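Local coordinates for protein ricin B-related lectin (Polyporus squamosus, PDB 5MUA) that binds galactose through a ricin-type lectin domain and carries a calcium-binding, papain-like protease domain that takes up the inhibitor E-64, at residues G68-L73 against D93-I98. Sequence-based numbering, arbitrary orientation. Where two conformers were deposited one is given.
Sequences GSYMDL and DNQKWI. With GAL (beta-D-galactopyranose), chain J.
Asn94 meets Leu73 with both its backbone and its side chain. Its carbonyl O accepts Leu73 N at 3.0 Å in the carbonyl plane, while its amide ND2 gives a nearly straight bond (177°) to Leu73 O, approaching from above the plane of that carbonyl. With CG between the backbone N and the carbonyl carbon (chi1 70°), the amide points toward the strand, where ND2 reaches Leu73 O and also donates to O3 of the bound galactose at 2.9 Å. Two acceptors thus fix the amide, one from protein and one from sugar.

Gln95 then reaches along to Asp72: Gln95 NE2 donates to Asp72 OD2 at 2.8 Å, on the anti lone pair of that oxygen, with the carboxylate and amide planes steeply inclined, 72° apart. OD2 also accepts galactose O3 at 2.6 Å, and OD1 takes the sugar's O4 in a very short bond. Gln95 thus probably acts as a second-shell residue, helping to hold the Asp72 carboxylate; Arg88 O and Thr90 N in turn hold its own amide.

Trp97 closes the contact from the interior. Its NE1 donates to Met71 O at 3.0 Å, in the indole plane but well above the plane of the carbonyl. A water within hydrogen-bonding distance of both Met71 O and Gln95 O probably links them. The Met71 chain, extended as far as SD, lays the sulfur over one face of the indole in a Met-aromatic contact, 4.4 Å from the centroid of the five-membered ring in the conformer given, and Leu73 CB packs against Trp97 CH2.

A 3-10 turn, 93-95, is thereby fastened beside strand 70-73, completing a galactose site of the beta-trefoil lectin to which His76 and Gly75 also contribute. Strand 82-87 pairs with 70-73, whereas Trp97 leads into strand 97-100, which runs between 59-64 and 107-110.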
loop_
_atom_site.group_PDB
_atom_site.type_symbol
_atom_site.label_atom_id
_atom_site.label_comp_id
_atom_site.label_asym_id
_atom_site.label_seq_id
_atom_site.Cartn_x
_atom_site.Cartn_y
_atom_site.Cartn_z
ATOM N N GLY B 68 -14.573 8.451 18.158
ATOM C CA GLY B 68 -15.092 9.592 17.398
ATOM C C GLY B 68 -15.920 10.583 18.197
ATOM O O GLY B 68 -16.199 11.695 17.705
ATOM N N SER B 69 -16.357 10.157 19.379
ATOM C CA SER B 69 -17.197 10.929 20.311
ATOM C C SER B 69 -16.383 12.169 20.800
ATOM O O SER B 69 -15.159 12.148 20.949
ATOM C CB SER B 69 -17.470 10.074 21.578
ATOM O OG SER B 69 -18.078 8.872 21.297
ATOM N N TYR B 70 -17.109 13.224 21.087
ATOM C CA TYR B 70 -16.568 14.457 21.640
ATOM C C TYR B 70 -16.759 14.512 23.156
ATOM O O TYR B 70 -17.844 14.251 23.670
ATOM C CB TYR B 70 -17.255 15.668 20.992
ATOM C CG TYR B 70 -16.800 15.848 19.544
ATOM C CD1 TYR B 70 -17.275 15.023 18.520
ATOM C CD2 TYR B 70 -15.832 16.804 19.207
ATOM C CE1 TYR B 70 -16.820 15.141 17.230
ATOM C CE2 TYR B 70 -15.443 16.999 17.898
ATOM C CZ TYR B 70 -15.924 16.150 16.916
ATOM O OH TYR B 70 -15.441 16.274 15.669
ATOM N N MET B 71 -15.720 14.936 23.844
ATOM C CA MET B 71 -15.782 15.196 25.316
ATOM C C MET B 71 -16.834 16.290 25.529
ATOM O O MET B 71 -16.794 17.364 24.896
ATOM C CB MET B 71 -14.477 15.640 25.834
ATOM C CG MET B 71 -14.440 15.761 27.346
ATOM S SD MET B 71 -12.775 16.380 27.901
ATOM C CE MET B 71 -11.769 14.895 27.974
ATOM N N ASP B 72 -17.801 15.997 26.386
ATOM C CA ASP B 72 -19.029 16.786 26.448
ATOM C C ASP B 72 -19.436 16.881 27.942
ATOM O O ASP B 72 -19.383 15.894 28.689
ATOM C CB ASP B 72 -20.066 16.046 25.558
ATOM C CG ASP B 72 -21.548 16.575 25.692
ATOM O OD1 ASP B 72 -22.106 16.562 26.832
ATOM O OD2 ASP B 72 -22.139 16.818 24.613
ATOM N N LEU B 73 -19.815 18.087 28.363
ATOM C CA LEU B 73 -20.266 18.299 29.738
ATOM C C LEU B 73 -21.804 18.056 29.729
ATOM O O LEU B 73 -22.568 18.828 29.100
ATOM C CB LEU B 73 -19.926 19.707 30.202
ATOM C CG LEU B 73 -20.322 20.004 31.645
ATOM C CD1 LEU B 73 -19.604 19.110 32.672
ATOM C CD2 LEU B 73 -19.910 21.420 31.928
ATOM N N ASP B 93 -21.455 24.758 23.027
ATOM C CA ASP B 93 -20.372 25.286 23.817
ATOM C C ASP B 93 -19.959 24.322 24.969
ATOM O O ASP B 93 -18.858 24.485 25.567
ATOM C CB ASP B 93 -20.751 26.630 24.358
ATOM C CG ASP B 93 -20.555 27.726 23.326
ATOM O OD1 ASP B 93 -19.867 27.512 22.309
ATOM O OD2 ASP B 93 -21.048 28.806 23.602
ATOM N N ASN B 94 -20.830 23.361 25.259
ATOM C CA ASN B 94 -20.506 22.296 26.244
ATOM C C ASN B 94 -19.661 21.187 25.625
ATOM O O ASN B 94 -19.419 20.164 26.255
ATOM C CB ASN B 94 -21.760 21.688 26.872
ATOM C CG ASN B 94 -22.577 20.842 25.869
ATOM O OD1 ASN B 94 -22.727 21.228 24.699
ATOM N ND2 ASN B 94 -23.079 19.708 26.320
ATOM N N GLN B 95 -19.265 21.317 24.377
ATOM C CA GLN B 95 -18.163 20.494 23.773
ATOM C C GLN B 95 -16.911 21.302 23.428
ATOM O O GLN B 95 -16.019 20.817 22.711
ATOM C CB GLN B 95 -18.668 19.754 22.503
ATOM C CG GLN B 95 -19.875 18.878 22.838
ATOM C CD GLN B 95 -20.365 18.088 21.670
ATOM O OE1 GLN B 95 -19.952 18.342 20.502
ATOM N NE2 GLN B 95 -21.150 17.041 21.963
ATOM N N LYS B 96 -16.860 22.566 23.850
ATOM C CA LYS B 96 -15.721 23.396 23.651
ATOM C C LYS B 96 -15.051 23.614 24.988
ATOM O O LYS B 96 -15.738 23.822 26.019
ATOM C CB LYS B 96 -16.127 24.748 23.086
ATOM C CG LYS B 96 -16.629 24.642 21.634
ATOM C CD LYS B 96 -17.045 26.030 21.121
ATOM C CE LYS B 96 -17.172 26.106 19.611
ATOM N NZ LYS B 96 -18.329 25.359 19.126
ATOM N N TRP B 97 -13.737 23.552 24.934
ATOM C CA TRP B 97 -12.875 23.471 26.133
ATOM C C TRP B 97 -11.720 24.464 26.057
ATOM O O TRP B 97 -11.018 24.516 25.046
ATOM C CB TRP B 97 -12.354 22.047 26.271
ATOM C CG TRP B 97 -13.446 21.058 26.413
ATOM C CD1 TRP B 97 -13.974 20.269 25.436
ATOM C CD2 TRP B 97 -14.197 20.761 27.599
ATOM N NE1 TRP B 97 -14.994 19.556 25.932
ATOM C CE2 TRP B 97 -15.162 19.806 27.251
ATOM C CE3 TRP B 97 -14.168 21.229 28.907
ATOM C CZ2 TRP B 97 -16.072 19.253 28.180
ATOM C CZ3 TRP B 97 -15.047 20.645 29.879
ATOM C CH2 TRP B 97 -16.011 19.721 29.519
ATOM N N ILE B 98 -11.584 25.285 27.097
ATOM C CA ILE B 98 -10.565 26.300 27.200
ATOM C C ILE B 98 -9.466 25.626 27.990
ATOM O O ILE B 98 -9.668 25.241 29.160
ATOM C CB ILE B 98 -11.062 27.620 27.867
ATOM C CG1 ILE B 98 -12.162 28.273 26.970
ATOM C CG2 ILE B 98 -9.896 28.590 27.942
ATOM C CD1 ILE B 98 -12.931 29.447 27.608
HETATM C C1 GAL J . -27.853 17.376 26.085
HETATM C C2 GAL J . -26.644 18.079 25.470
HETATM C C3 GAL J . -25.614 17.141 24.875
HETATM C C4 GAL J . -25.292 16.044 25.901
HETATM C C5 GAL J . -26.597 15.395 26.435
HETATM C C6 GAL J . -26.374 14.398 27.552
HETATM O O1 GAL J . -28.540 18.366 26.793
HETATM O O2 GAL J . -27.118 18.945 24.424
HETATM O O3 GAL J . -24.476 17.954 24.487
HETATM O O4 GAL J . -24.564 16.696 26.974
HETATM O O5 GAL J . -27.475 16.390 26.988
HETATM O O6 GAL J . -27.616 13.791 27.862
HETATM O O HOH W 1 -15.146 18.317 22.689
#